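Local coordinates for protein putative cytochrome P450 hydroxylase (Chondromyces apiculatus DSM 436, PDB 6GMF) that acts as a versatile terpene monooxygenase of the cytochrome P450 family, probably activating molecular oxygen at a cysteine-ligated heme b to hydroxylate its substrates, at residues L146-R152 with A187-E191; I205-L209 with V223-A227; E271-R275 with T330-F336; E277-C282 with F380-S384. All blocks are in the same frame, centred on the assembly; numbering follows the deposited sequence. Where two conformers were deposited one is given.

Interaction 1 (L146-R152 with A187-E191); sequences LGVAPER and AYFSE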
loop_
_atom_site.group_PDB
_atom_site.type_symbol
_atom_site.label_atom_id
_atom_site.label_comp_id
_atom_site.label_asym_id
_atom_site.label_seq_id
_atom_site.Cartn_x
_atom_site.Cartn_y
_atom_site.Cartn_z
ATOM N N LEU A 146 -17.200 -2.544 -1.403
ATOM C CA LEU A 146 -17.962 -2.131 -0.222
ATOM C C LEU A 146 -19.441 -1.808 -0.487
ATOM O O LEU A 146 -20.159 -1.415 0.438
ATOM C CB LEU A 146 -17.270 -0.904 0.363
ATOM C CG LEU A 146 -15.956 -1.189 1.074
ATOM C CD1 LEU A 146 -15.232 0.110 1.347
ATOM C CD2 LEU A 146 -16.178 -1.964 2.368
ATOM N N GLY A 147 -19.915 -1.910 -1.716
ATOM C CA GLY A 147 -21.302 -1.702 -1.983
ATOM C C GLY A 147 -21.732 -0.245 -1.897
ATOM O O GLY A 147 -22.885 0.035 -1.572
ATOM N N VAL A 148 -20.841 0.693 -2.225
ATOM C CA VAL A 148 -21.183 2.134 -2.184
ATOM C C VAL A 148 -22.251 2.428 -3.253
ATOM O O VAL A 148 -22.117 1.995 -4.357
ATOM C CB VAL A 148 -19.932 3.002 -2.397
ATOM C CG1 VAL A 148 -20.288 4.469 -2.527
ATOM C CG2 VAL A 148 -18.917 2.840 -1.281
ATOM N N ALA A 149 -23.296 3.162 -2.877
ATOM C CA ALA A 149 -24.416 3.514 -3.769
ATOM C C ALA A 149 -23.883 4.450 -4.847
ATOM O O ALA A 149 -22.959 5.235 -4.608
ATOM C CB ALA A 149 -25.528 4.165 -2.978
ATOM N N PRO A 150 -24.364 4.377 -6.099
ATOM C CA PRO A 150 -23.785 5.196 -7.162
ATOM C C PRO A 150 -23.798 6.687 -6.818
ATOM O O PRO A 150 -22.805 7.377 -7.153
ATOM C CB PRO A 150 -24.625 4.881 -8.399
ATOM C CG PRO A 150 -25.246 3.542 -8.057
ATOM C CD PRO A 150 -25.505 3.576 -6.562
ATOM N N GLU A 151 -24.827 7.135 -6.094
ATOM C CA GLU A 151 -24.978 8.569 -5.837
ATOM C C GLU A 151 -24.033 8.996 -4.708
ATOM O O GLU A 151 -23.984 10.185 -4.372
ATOM C CB GLU A 151 -26.429 8.968 -5.544
ATOM C CG GLU A 151 -26.996 8.439 -4.240
ATOM C CD GLU A 151 -27.598 7.026 -4.276
ATOM O OE1 GLU A 151 -27.498 6.336 -5.309
ATOM O OE2 GLU A 151 -28.155 6.608 -3.240
ATOM N N ARG A 152 -23.357 8.023 -4.069
ATOM C CA ARG A 152 -22.423 8.343 -2.938
ATOM C C ARG A 152 -20.957 8.096 -3.363
ATOM O O ARG A 152 -20.053 8.271 -2.583
ATOM C CB ARG A 152 -22.751 7.519 -1.677
ATOM C CG ARG A 152 -24.147 7.749 -1.116
ATOM C CD ARG A 152 -24.224 8.889 -0.101
ATOM N NE ARG A 152 -23.860 10.192 -0.623
ATOM C CZ ARG A 152 -24.647 10.963 -1.392
ATOM N NH1 ARG A 152 -24.219 12.148 -1.840
ATOM N NH2 ARG A 152 -25.868 10.541 -1.714
ATOM N N ALA A 187 -20.615 7.819 9.141
ATOM C CA ALA A 187 -22.042 8.063 9.178
ATOM C C ALA A 187 -22.695 7.273 8.039
ATOM O O ALA A 187 -23.656 6.516 8.216
ATOM C CB ALA A 187 -22.291 9.552 9.088
ATOM N N TYR A 188 -22.098 7.376 6.856
ATOM C CA TYR A 188 -22.630 6.693 5.729
ATOM C C TYR A 188 -22.524 5.178 5.927
ATOM O O TYR A 188 -23.509 4.413 5.748
ATOM C CB TYR A 188 -21.897 7.122 4.453
ATOM C CG TYR A 188 -22.326 6.287 3.266
ATOM C CD1 TYR A 188 -23.639 6.336 2.823
ATOM C CD2 TYR A 188 -21.462 5.422 2.601
ATOM C CE1 TYR A 188 -24.083 5.571 1.757
ATOM C CE2 TYR A 188 -21.893 4.650 1.531
ATOM C CZ TYR A 188 -23.210 4.722 1.118
ATOM O OH TYR A 188 -23.651 3.974 0.064
ATOM N N PHE A 189 -21.345 4.682 6.294
ATOM C CA PHE A 189 -21.265 3.213 6.388
ATOM C C PHE A 189 -22.081 2.663 7.563
ATOM O O PHE A 189 -22.500 1.535 7.508
ATOM C CB PHE A 189 -19.801 2.778 6.350
ATOM C CG PHE A 189 -19.298 2.679 4.948
ATOM C CD1 PHE A 189 -19.629 1.588 4.167
ATOM C CD2 PHE A 189 -18.505 3.673 4.420
ATOM C CE1 PHE A 189 -19.201 1.511 2.852
ATOM C CE2 PHE A 189 -18.028 3.569 3.126
ATOM C CZ PHE A 189 -18.403 2.504 2.335
ATOM N N SER A 190 -22.359 3.474 8.577
ATOM C CA SER A 190 -23.287 3.039 9.665
ATOM C C SER A 190 -24.664 2.756 9.058
ATOM O O SER A 190 -25.310 1.758 9.366
ATOM C CB SER A 190 -23.418 4.077 10.757
ATOM O OG SER A 190 -22.210 4.265 11.440
ATOM N N GLU A 191 -25.108 3.676 8.190
ATOM C CA GLU A 191 -26.395 3.598 7.582
ATOM C C GLU A 191 -26.427 2.359 6.688
ATOM O O GLU A 191 -27.415 1.618 6.694
ATOM C CB GLU A 191 -26.675 4.865 6.773
ATOM C CG GLU A 191 -28.149 5.121 6.540
#

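Interaction 2 (I205-L209 with V223-A227); sequences ISQLL and VLSFA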
loop_
_atom_site.group_PDB
_atom_site.type_symbol
_atom_site.label_atom_id
_atom_site.label_comp_id
_atom_site.label_asym_id
_atom_site.label_seq_id
_atom_site.Cartn_x
_atom_site.Cartn_y
_atom_site.Cartn_z
ATOM N N ILE A 205 -19.638 -5.250 3.177
ATOM C CA ILE A 205 -20.296 -4.916 4.465
ATOM C C ILE A 205 -21.210 -6.076 4.870
ATOM O O ILE A 205 -21.191 -6.495 6.026
ATOM C CB ILE A 205 -21.055 -3.586 4.447
ATOM C CG1 ILE A 205 -20.125 -2.420 4.092
ATOM C CG2 ILE A 205 -21.753 -3.390 5.800
ATOM C CD1 ILE A 205 -19.114 -2.066 5.180
ATOM N N SER A 206 -21.984 -6.574 3.911
ATOM C CA SER A 206 -22.890 -7.718 4.145
ATOM C C SER A 206 -22.096 -8.930 4.621
ATOM O O SER A 206 -22.508 -9.601 5.585
ATOM C CB SER A 206 -23.665 -8.082 2.924
ATOM O OG SER A 206 -24.529 -7.027 2.538
ATOM N N GLN A 207 -20.967 -9.198 3.954
ATOM C CA GLN A 207 -20.190 -10.364 4.258
ATOM C C GLN A 207 -19.499 -10.226 5.619
ATOM O O GLN A 207 -19.331 -11.219 6.313
ATOM C CB GLN A 207 -19.189 -10.670 3.150
ATOM C CG GLN A 207 -19.813 -10.988 1.807
ATOM N N LEU A 208 -19.046 -9.026 5.999
ATOM C CA LEU A 208 -18.457 -8.801 7.293
ATOM C C LEU A 208 -19.495 -9.022 8.398
ATOM O O LEU A 208 -19.180 -9.617 9.408
ATOM C CB LEU A 208 -17.839 -7.393 7.365
ATOM C CG LEU A 208 -16.520 -7.216 6.600
ATOM C CD1 LEU A 208 -16.295 -5.752 6.300
ATOM C CD2 LEU A 208 -15.319 -7.822 7.324
ATOM N N LEU A 209 -20.740 -8.597 8.168
ATOM C CA LEU A 209 -21.809 -8.764 9.132
ATOM C C LEU A 209 -22.131 -10.245 9.323
ATOM O O LEU A 209 -22.470 -10.623 10.461
ATOM C CB LEU A 209 -23.053 -8.013 8.651
ATOM C CG LEU A 209 -23.008 -6.504 8.805
ATOM C CD1 LEU A 209 -24.180 -5.899 8.041
ATOM C CD2 LEU A 209 -23.046 -6.096 10.270
ATOM N N VAL A 223 -16.652 -3.846 12.127
ATOM C CA VAL A 223 -17.003 -3.850 10.697
ATOM C C VAL A 223 -16.609 -2.501 10.076
ATOM O O VAL A 223 -15.962 -2.474 9.012
ATOM C CB VAL A 223 -18.495 -4.138 10.452
ATOM C CG1 VAL A 223 -18.879 -3.973 8.987
ATOM C CG2 VAL A 223 -18.857 -5.537 10.918
ATOM N N LEU A 224 -17.031 -1.405 10.717
ATOM C CA LEU A 224 -16.812 -0.050 10.191
ATOM C C LEU A 224 -15.316 0.235 10.175
ATOM O O LEU A 224 -14.812 0.824 9.214
ATOM C CB LEU A 224 -17.546 0.984 11.050
ATOM C CG LEU A 224 -19.067 0.829 11.047
ATOM C CD1 LEU A 224 -19.686 1.836 11.996
ATOM C CD2 LEU A 224 -19.625 0.977 9.634
ATOM N N SER A 225 -14.622 -0.119 11.266
ATOM C CA SER A 225 -13.188 0.139 11.333
ATOM C C SER A 225 -12.445 -0.614 10.214
ATOM O O SER A 225 -11.510 -0.030 9.624
ATOM C CB SER A 225 -12.634 -0.166 12.685
ATOM O OG SER A 225 -11.212 -0.196 12.629
ATOM N N PHE A 226 -12.860 -1.844 9.890
ATOM C CA PHE A 226 -12.201 -2.622 8.850
ATOM C C PHE A 226 -12.490 -2.013 7.456
ATOM O O PHE A 226 -11.579 -1.922 6.613
ATOM C CB PHE A 226 -12.522 -4.106 8.943
ATOM C CG PHE A 226 -11.760 -4.932 7.931
ATOM C CD1 PHE A 226 -10.379 -5.132 8.056
ATOM C CD2 PHE A 226 -12.398 -5.477 6.847
ATOM C CE1 PHE A 226 -9.686 -5.879 7.118
ATOM C CE2 PHE A 226 -11.698 -6.230 5.914
ATOM C CZ PHE A 226 -10.344 -6.429 6.056
ATOM N N ALA A 227 -13.726 -1.549 7.228
ATOM C CA ALA A 227 -14.069 -0.842 6.015
ATOM C C ALA A 227 -13.137 0.364 5.821
ATOM O O ALA A 227 -12.629 0.613 4.730
ATOM C CB ALA A 227 -15.518 -0.433 6.029
#

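Interaction 3 (E271-R275 with T330-F336); sequences EEVLR and TKGHLAF. With HEM (protoporphyrin IX containing Fe), chain B.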
loop_
_atom_site.group_PDB
_atom_site.type_symbol
_atom_site.label_atom_id
_atom_site.label_comp_id
_atom_site.label_asym_id
_atom_site.label_seq_id
_atom_site.Cartn_x
_atom_site.Cartn_y
_atom_site.Cartn_z
ATOM N N GLU A 271 6.054 -7.858 -9.452
ATOM C CA GLU A 271 6.898 -8.305 -8.337
ATOM C C GLU A 271 8.204 -7.508 -8.310
ATOM O O GLU A 271 8.650 -7.140 -7.242
ATOM C CB GLU A 271 7.200 -9.801 -8.379
ATOM C CG GLU A 271 5.985 -10.668 -8.181
ATOM C CD GLU A 271 5.209 -10.335 -6.921
ATOM O OE1 GLU A 271 5.747 -10.539 -5.827
ATOM O OE2 GLU A 271 4.058 -9.891 -7.067
ATOM N N GLU A 272 8.802 -7.213 -9.468
ATOM C CA GLU A 272 10.076 -6.501 -9.448
ATOM C C GLU A 272 9.856 -5.033 -9.063
ATOM O O GLU A 272 10.756 -4.479 -8.434
ATOM C CB GLU A 272 10.894 -6.706 -10.720
ATOM C CG GLU A 272 12.171 -5.888 -10.831
ATOM C CD GLU A 272 13.269 -6.205 -9.828
ATOM O OE1 GLU A 272 12.971 -6.952 -8.831
ATOM O OE2 GLU A 272 14.446 -5.805 -10.093
ATOM N N VAL A 273 8.693 -4.421 -9.378
ATOM C CA VAL A 273 8.422 -3.055 -8.887
ATOM C C VAL A 273 8.199 -3.091 -7.372
ATOM O O VAL A 273 8.697 -2.216 -6.657
ATOM C CB VAL A 273 7.204 -2.457 -9.620
ATOM C CG1 VAL A 273 6.792 -1.117 -9.044
ATOM C CG2 VAL A 273 7.504 -2.335 -11.107
ATOM N N LEU A 274 7.480 -4.094 -6.883
ATOM C CA LEU A 274 7.265 -4.258 -5.456
ATOM C C LEU A 274 8.597 -4.274 -4.711
ATOM O O LEU A 274 8.740 -3.622 -3.677
ATOM C CB LEU A 274 6.445 -5.498 -5.153
ATOM C CG LEU A 274 4.951 -5.317 -5.405
ATOM C CD1 LEU A 274 4.267 -6.644 -5.493
ATOM C CD2 LEU A 274 4.272 -4.452 -4.360
ATOM N N ARG A 275 9.597 -4.946 -5.277
ATOM C CA ARG A 275 10.900 -5.033 -4.640
ATOM C C ARG A 275 11.673 -3.740 -4.830
ATOM O O ARG A 275 12.279 -3.218 -3.867
ATOM C CB ARG A 275 11.708 -6.210 -5.188
ATOM C CG ARG A 275 13.066 -6.343 -4.505
ATOM C CD ARG A 275 14.113 -6.993 -5.370
ATOM N NE ARG A 275 14.470 -6.170 -6.500
ATOM C CZ ARG A 275 15.496 -5.366 -6.557
ATOM N NH1 ARG A 275 16.161 -5.125 -5.429
ATOM N NH2 ARG A 275 15.846 -4.794 -7.713
ATOM N N THR A 330 12.478 -12.580 -7.597
ATOM C CA THR A 330 11.968 -11.592 -6.620
ATOM C C THR A 330 11.478 -12.256 -5.333
ATOM O O THR A 330 11.038 -11.559 -4.385
ATOM C CB THR A 330 10.791 -10.832 -7.256
ATOM O OG1 THR A 330 9.792 -11.785 -7.638
ATOM C CG2 THR A 330 11.223 -9.975 -8.427
ATOM N N LYS A 331 11.560 -13.586 -5.256
ATOM C CA LYS A 331 11.023 -14.334 -4.128
ATOM C C LYS A 331 11.648 -13.812 -2.833
ATOM O O LYS A 331 12.848 -13.567 -2.766
ATOM C CB LYS A 331 11.275 -15.840 -4.254
ATOM C CG LYS A 331 10.432 -16.564 -5.290
ATOM C CD LYS A 331 10.418 -18.076 -5.077
ATOM C CE LYS A 331 11.808 -18.685 -5.114
ATOM N NZ LYS A 331 12.389 -18.628 -6.475
ATOM N N GLY A 332 10.803 -13.616 -1.828
ATOM C CA GLY A 332 11.243 -13.216 -0.507
ATOM C C GLY A 332 11.270 -11.714 -0.305
ATOM O O GLY A 332 11.595 -11.253 0.799
ATOM N N HIS A 333 10.857 -10.907 -1.297
ATOM C CA HIS A 333 10.705 -9.453 -0.992
ATOM C C HIS A 333 9.663 -9.232 0.115
ATOM O O HIS A 333 8.765 -10.046 0.341
ATOM C CB HIS A 333 10.370 -8.602 -2.194
ATOM C CG HIS A 333 8.956 -8.728 -2.653
ATOM N ND1 HIS A 333 7.881 -8.180 -1.956
ATOM C CD2 HIS A 333 8.459 -9.376 -3.734
ATOM C CE1 HIS A 333 6.767 -8.461 -2.595
ATOM N NE2 HIS A 333 7.106 -9.198 -3.739
ATOM N N LEU A 334 9.831 -8.126 0.862
ATOM C CA LEU A 334 9.003 -7.828 2.043
ATOM C C LEU A 334 8.032 -6.638 1.809
ATOM O O LEU A 334 7.579 -5.997 2.743
ATOM C CB LEU A 334 9.949 -7.481 3.184
ATOM C CG LEU A 334 10.932 -8.575 3.572
ATOM C CD1 LEU A 334 11.752 -8.133 4.783
ATOM C CD2 LEU A 334 10.184 -9.846 3.892
ATOM N N ALA A 335 7.689 -6.344 0.558
ATOM C CA ALA A 335 6.825 -5.205 0.230
ATOM C C ALA A 335 5.459 -5.319 0.923
ATOM O O ALA A 335 4.849 -4.282 1.163
ATOM C CB ALA A 335 6.662 -5.006 -1.242
ATOM N N PHE A 336 4.955 -6.551 1.150
ATOM C CA PHE A 336 3.669 -6.778 1.773
ATOM C C PHE A 336 3.809 -7.121 3.259
ATOM O O PHE A 336 2.846 -7.575 3.880
ATOM C CB PHE A 336 2.935 -7.886 1.002
ATOM C CG PHE A 336 2.393 -7.459 -0.330
ATOM C CD1 PHE A 336 1.539 -6.381 -0.434
ATOM C CD2 PHE A 336 2.719 -8.133 -1.500
ATOM C CE1 PHE A 336 0.985 -5.980 -1.624
ATOM C CE2 PHE A 336 2.185 -7.725 -2.705
ATOM C CZ PHE A 336 1.304 -6.665 -2.782
HETATM C CHA HEM B . -1.061 -4.738 5.821
HETATM C CHB HEM B . 1.593 -3.279 2.206
HETATM C CHC HEM B . -2.403 -3.010 -0.512
HETATM C CHD HEM B . -5.100 -4.097 3.229
HETATM C C1A HEM B . 0.023 -4.399 5.046
HETATM C C2A HEM B . 1.357 -4.526 5.526
HETATM C C3A HEM B . 2.117 -4.079 4.494
HETATM C C4A HEM B . 1.241 -3.741 3.431
HETATM C CMA HEM B . 3.613 -3.893 4.431
HETATM C CAA HEM B . 1.856 -5.008 6.860
HETATM C CBA HEM B . 1.784 -3.930 7.975
HETATM C CGA HEM B . 2.418 -4.375 9.277
HETATM O O1A HEM B . 3.041 -5.465 9.341
HETATM O O2A HEM B . 2.362 -3.509 10.211
HETATM C C1B HEM B . 0.741 -3.050 1.114
HETATM C C2B HEM B . 1.159 -2.672 -0.211
HETATM C C3B HEM B . 0.053 -2.576 -0.995
HETATM C C4B HEM B . -1.074 -2.933 -0.129
HETATM C CMB HEM B . 2.576 -2.430 -0.545
HETATM C CAB HEM B . -0.103 -2.276 -2.471
HETATM C CBB HEM B . 0.902 -2.447 -3.266
HETATM C C1C HEM B . -3.501 -3.327 0.207
HETATM C C2C HEM B . -4.842 -3.331 -0.307
HETATM C C3C HEM B . -5.594 -3.653 0.812
HETATM C C4C HEM B . -4.745 -3.780 1.934
HETATM C CMC HEM B . -5.252 -3.222 -1.747
HETATM C CAC HEM B . -7.037 -3.856 0.937
HETATM C CBC HEM B . -7.927 -3.533 0.029
HETATM C C1D HEM B . -4.201 -4.325 4.237
HETATM C C2D HEM B . -4.634 -4.666 5.624
HETATM C C3D HEM B . -3.508 -4.861 6.341
HETATM C C4D HEM B . -2.396 -4.638 5.410
HETATM C CMD HEM B . -6.101 -4.776 6.008
HETATM C CAD HEM B . -3.428 -5.222 7.798
HETATM C CBD HEM B . -3.276 -6.720 8.107
HETATM C CGD HEM B . -3.089 -7.006 9.582
HETATM O O1D HEM B . -3.329 -8.167 9.954
HETATM O O2D HEM B . -2.681 -6.105 10.361
HETATM N NA HEM B . -0.040 -3.923 3.746
HETATM N NB HEM B . -0.578 -3.196 1.077
HETATM N NC HEM B . -3.449 -3.554 1.569
HETATM N ND HEM B . -2.826 -4.256 4.198
HETATM FE FE HEM B . -1.714 -3.848 2.653
HETATM O O HOH W 1 7.874 -12.239 -5.805
HETATM O O HOH W 2 -1.758 -1.713 3.341
#

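Interaction 4 (E277-C282 with F380-S384); sequences ESPAQC and FFIRS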
loop_
_atom_site.group_PDB
_atom_site.type_symbol
_atom_site.label_atom_id
_atom_site.label_comp_id
_atom_site.label_asym_id
_atom_site.label_seq_id
_atom_site.Cartn_x
_atom_site.Cartn_y
_atom_site.Cartn_z
ATOM N N GLU A 277 10.821 -0.537 -5.997
ATOM C CA GLU A 277 10.285 0.762 -5.534
ATOM C C GLU A 277 9.068 0.478 -4.650
ATOM O O GLU A 277 7.925 0.709 -5.041
ATOM C CB GLU A 277 9.885 1.670 -6.699
ATOM C CG GLU A 277 11.020 2.288 -7.441
ATOM C CD GLU A 277 11.629 3.514 -6.802
ATOM O OE1 GLU A 277 12.387 4.202 -7.488
ATOM O OE2 GLU A 277 11.355 3.758 -5.620
ATOM N N SER A 278 9.361 -0.117 -3.484
ATOM C CA SER A 278 8.369 -0.620 -2.590
ATOM C C SER A 278 7.398 0.476 -2.169
ATOM O O SER A 278 7.796 1.501 -1.636
ATOM C CB SER A 278 8.969 -1.242 -1.374
ATOM O OG SER A 278 9.904 -2.278 -1.719
ATOM N N PRO A 279 6.094 0.353 -2.442
ATOM C CA PRO A 279 5.138 1.389 -2.091
ATOM C C PRO A 279 5.204 1.776 -0.608
ATOM O O PRO A 279 5.270 2.952 -0.334
ATOM C CB PRO A 279 3.797 0.800 -2.475
ATOM C CG PRO A 279 4.116 -0.058 -3.662
ATOM C CD PRO A 279 5.474 -0.639 -3.352
ATOM N N ALA A 280 5.088 0.773 0.279
ATOM C CA ALA A 280 5.247 1.019 1.674
ATOM C C ALA A 280 6.743 0.902 1.997
ATOM O O ALA A 280 7.293 -0.215 2.011
ATOM C CB ALA A 280 4.424 0.054 2.460
ATOM N N GLN A 281 7.405 2.060 2.195
ATOM C CA GLN A 281 8.853 2.015 2.338
ATOM C C GLN A 281 9.259 1.478 3.711
ATOM O O GLN A 281 10.320 0.910 3.884
ATOM C CB GLN A 281 9.435 3.407 2.118
ATOM C CG GLN A 281 9.266 3.886 0.673
ATOM C CD GLN A 281 10.449 3.593 -0.200
ATOM O OE1 GLN A 281 10.377 2.844 -1.195
ATOM N NE2 GLN A 281 11.572 4.111 0.230
ATOM N N CYS A 282 8.405 1.746 4.693
ATOM C CA CYS A 282 8.577 1.256 5.997
ATOM C C CYS A 282 7.227 1.105 6.675
ATOM O O CYS A 282 6.228 1.591 6.146
ATOM C CB CYS A 282 9.487 2.143 6.823
ATOM S SG CYS A 282 8.812 3.784 7.152
ATOM N N PHE A 380 8.334 9.936 3.119
ATOM C CA PHE A 380 9.319 8.897 3.363
ATOM C C PHE A 380 8.652 7.525 3.445
ATOM O O PHE A 380 9.289 6.505 3.142
ATOM C CB PHE A 380 9.982 9.148 4.720
ATOM C CG PHE A 380 11.051 8.167 5.100
ATOM C CD1 PHE A 380 12.266 8.152 4.433
ATOM C CD2 PHE A 380 10.881 7.301 6.168
ATOM C CE1 PHE A 380 13.283 7.288 4.800
ATOM C CE2 PHE A 380 11.906 6.448 6.549
ATOM C CZ PHE A 380 13.103 6.417 5.855
ATOM N N PHE A 381 7.393 7.538 3.867
ATOM C CA PHE A 381 6.679 6.318 4.266
ATOM C C PHE A 381 6.047 5.635 3.065
ATOM O O PHE A 381 6.132 4.403 3.003
ATOM C CB PHE A 381 5.653 6.662 5.338
ATOM C CG PHE A 381 6.350 7.260 6.535
ATOM C CD1 PHE A 381 6.954 6.451 7.480
ATOM C CD2 PHE A 381 6.497 8.632 6.652
ATOM C CE1 PHE A 381 7.626 6.999 8.562
ATOM C CE2 PHE A 381 7.156 9.179 7.745
ATOM C CZ PHE A 381 7.746 8.363 8.680
ATOM N N ILE A 382 5.395 6.398 2.179
ATOM C CA ILE A 382 4.791 5.871 0.959
ATOM C C ILE A 382 5.531 6.490 -0.212
ATOM O O ILE A 382 5.556 7.734 -0.338
ATOM C CB ILE A 382 3.294 6.199 0.891
ATOM C CG1 ILE A 382 2.532 5.599 2.062
ATOM C CG2 ILE A 382 2.712 5.690 -0.424
ATOM C CD1 ILE A 382 2.444 4.106 1.985
ATOM N N ARG A 383 6.063 5.646 -1.091
ATOM C CA ARG A 383 6.846 6.071 -2.281
ATOM C C ARG A 383 5.899 6.106 -3.496
ATOM O O ARG A 383 5.421 5.045 -3.932
ATOM C CB ARG A 383 7.989 5.076 -2.490
ATOM C CG ARG A 383 8.835 5.363 -3.714
ATOM C CD ARG A 383 9.937 6.324 -3.377
ATOM N NE ARG A 383 11.037 6.244 -4.356
ATOM C CZ ARG A 383 11.841 7.225 -4.750
ATOM N NH1 ARG A 383 11.790 8.403 -4.180
ATOM N NH2 ARG A 383 12.706 7.005 -5.724
ATOM N N SER A 384 5.574 7.303 -3.999
ATOM C CA SER A 384 4.630 7.459 -5.080
ATOM C C SER A 384 4.907 8.759 -5.820
ATOM O O SER A 384 5.298 9.738 -5.213
ATOM C CB SER A 384 3.222 7.442 -4.571
ATOM O OG SER A 384 2.914 8.659 -3.911
HETATM O O HOH W 3 4.282 3.274 5.132
#

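Interaction 1 (L146-R152 with A187-E191)
Y188 reaches from helix 177-198 into the loop at 146-152 and meets the backbone of A149. Its hydroxyl accepts the A149 amide, N to OH 3.1 Å, in a nearly straight bond (170° at the hydrogen), and the A149 CB packs beside the same oxygen. The aliphatic part of R152 lies over one face of the tyrosine ring, with CG 3.6 Å from Y188 CE1, while its guanidinium plane stands 74° from the ring. That headgroup is turned to D155, whose carboxylate it meets in a salt bridge through NE. One residue on, the F189 ring has L146 O at its edge, in plane, and V148 CG2 3.7 Å from its CZ; Y188 CD2 sits over one of its faces. Because CG of Y188 is anti to the backbone N (chi1 173°), the phenol extends toward the loop. The loop is shaped by G147, whose positive phi ends helix 136-145 in a Schellman motif, and by the R152 N to A149 O bond of 2.9 Å. F156 of helix 153-163 and I205 touch both L146 and F189, and L224 covers F189, so this connection between two helices is docked on a third. The chemistry is divided: buried hydrocarbon at L146, V148 and F189, and a directional bond by which the phenol oxygen satisfies the A149 amide and ties the loop to the helix.

Interaction 2 (I205-L209 with V223-A227)
L208 inserts its isobutyl group between V223 and F226, where helix 204-210 passes the start of helix 220-251, the long central helix of the P450 fold. Their N-to-C directions lie 138° apart, nearer antiparallel than parallel, with segment axes 10.4 Å from each other. L208 CB rests on V223 CG1 at 3.9 Å, the leucine and valine lying alongside each other, pointing opposite ways. Its methyls share one ring carbon: CD2 lies 3.8 Å from F226 CD2 in an oblique approach, whereas CD1 meets the ring edge in plane. F226 holds CG anti to its backbone nitrogen (chi1 -176°), presenting that edge to L208; the same ring touches the heme. I205, bent at its second torsion (chi2 -70°), sends CD1 to A227 CB, 4.0 Å away. Cutting L208 back to an alanine is likely to open a gap beside V223 and leave the F226 ring with less to hold its rotation. With hydrocarbon alone meeting here, shape rather than directional bonding sets how these helices fit.

Interaction 3 (E271-R275 with T330-F336)
The H333 imidazole carries L274 CB over one face, 3.8 Å above the ring plane, and uses both nitrogens at its edge, where the ExxR motif of the K helix, E272 and R275, meets the start of the P450 cysteine-ligand loop. NE2 donates to E271 OE1 at 2.8 Å, in the ring plane but arriving 38° above that of the carboxylate, and ND1 accepts A335 N at 3.1 Å. H333 CG lies between its backbone N and carbonyl carbon (chi1 75°), which turns the ring back to E271 and A335. The ring thus probably has its proton on NE2. The F336 ring is met obliquely by L274 CD1, 3.6 Å from CE2, and lies with its edge toward ring B of the porphyrin, CE1 3.6 Å from HEM C3B. F336 also shares backbone bonds with the axial ligand C343. R275 grips E272 side-on, NE to OE1 and NH2 to OE2, both 2.9 Å. E272 OE2 also accepts the D325 amide and pairs with R328, consistent with the E-R-R triad of P450s; N312 O takes R275 NH1. Chain 330-333 folds as a type II beta turn in which T330 covers E271 and E272, its CG2 against E272 OE1. E271 OE2 is bridged to R350, while OE1 takes a hydrogen from a water that lies 2.7 Å from both this oxygen and T330 OG1.

Interaction 4 (E277-C282 with F380-S384)
R383 and E277 form a salt bridge: NE points to OE2 at 2.8 Å and 175°, meeting it on the syn side, 27° out of the carboxylate plane, and NH2 reaches OE1 only weakly at 3.3 Å. OE2 is also bonded to the Y17 hydroxyl, and the arginine has a cation-pi contact with W376. Two backbone bonds pair the chains, R383 N to P279 O at 2.9 Å and Q281 N to F381 O at 2.8 Å. They flank A280 and I382, a non-hydrogen-bonded antiparallel pair that makes a single bridge. Beyond it a water donates to C282 O and F381 O. With chi1 at 66°, between backbone N and carbonyl carbon, C282 SG is brought obliquely against the F381 ring, 3.3 Å from CD1, and meets F380 obliquely too, 4.1 Å from CE2. The R383 CB lies against Q281 CG at 3.6 Å. A leucine in place of R383 would probably leave the E277 carboxylate with the Y17 hydroxyl but without its arginine mate, and W376 without its cation. Segment 277-282 links helix 266-276 to strand 285-287; P16, Y17 and F20 of helix 16-26 cover Q281 and R383, P279 touches the heme, and helix 220-251 packs against P279 and I382.

From the N terminus, interaction 1 is the first to close, bringing helix 177-198 back to the loop after helix 136-145. Interaction 2 follows in series, closing the shorter excursion from helix 204-210 to helix 220-251. The two touch: I205 packs on L146 and F189, and L224 on F189 and S190, so a continuous packed layer joins these four elements. On the other side of the chain's centre from both, interaction 3 ties helix 266-276 to the heme-binding loop. Interaction 4 crosses it, since 277-282 lies between the segments of interaction 3 and 380-384 beyond them; L274 meets P279 where they join. Helix 220-251, in interaction 2, also borders interactions 3 and 4.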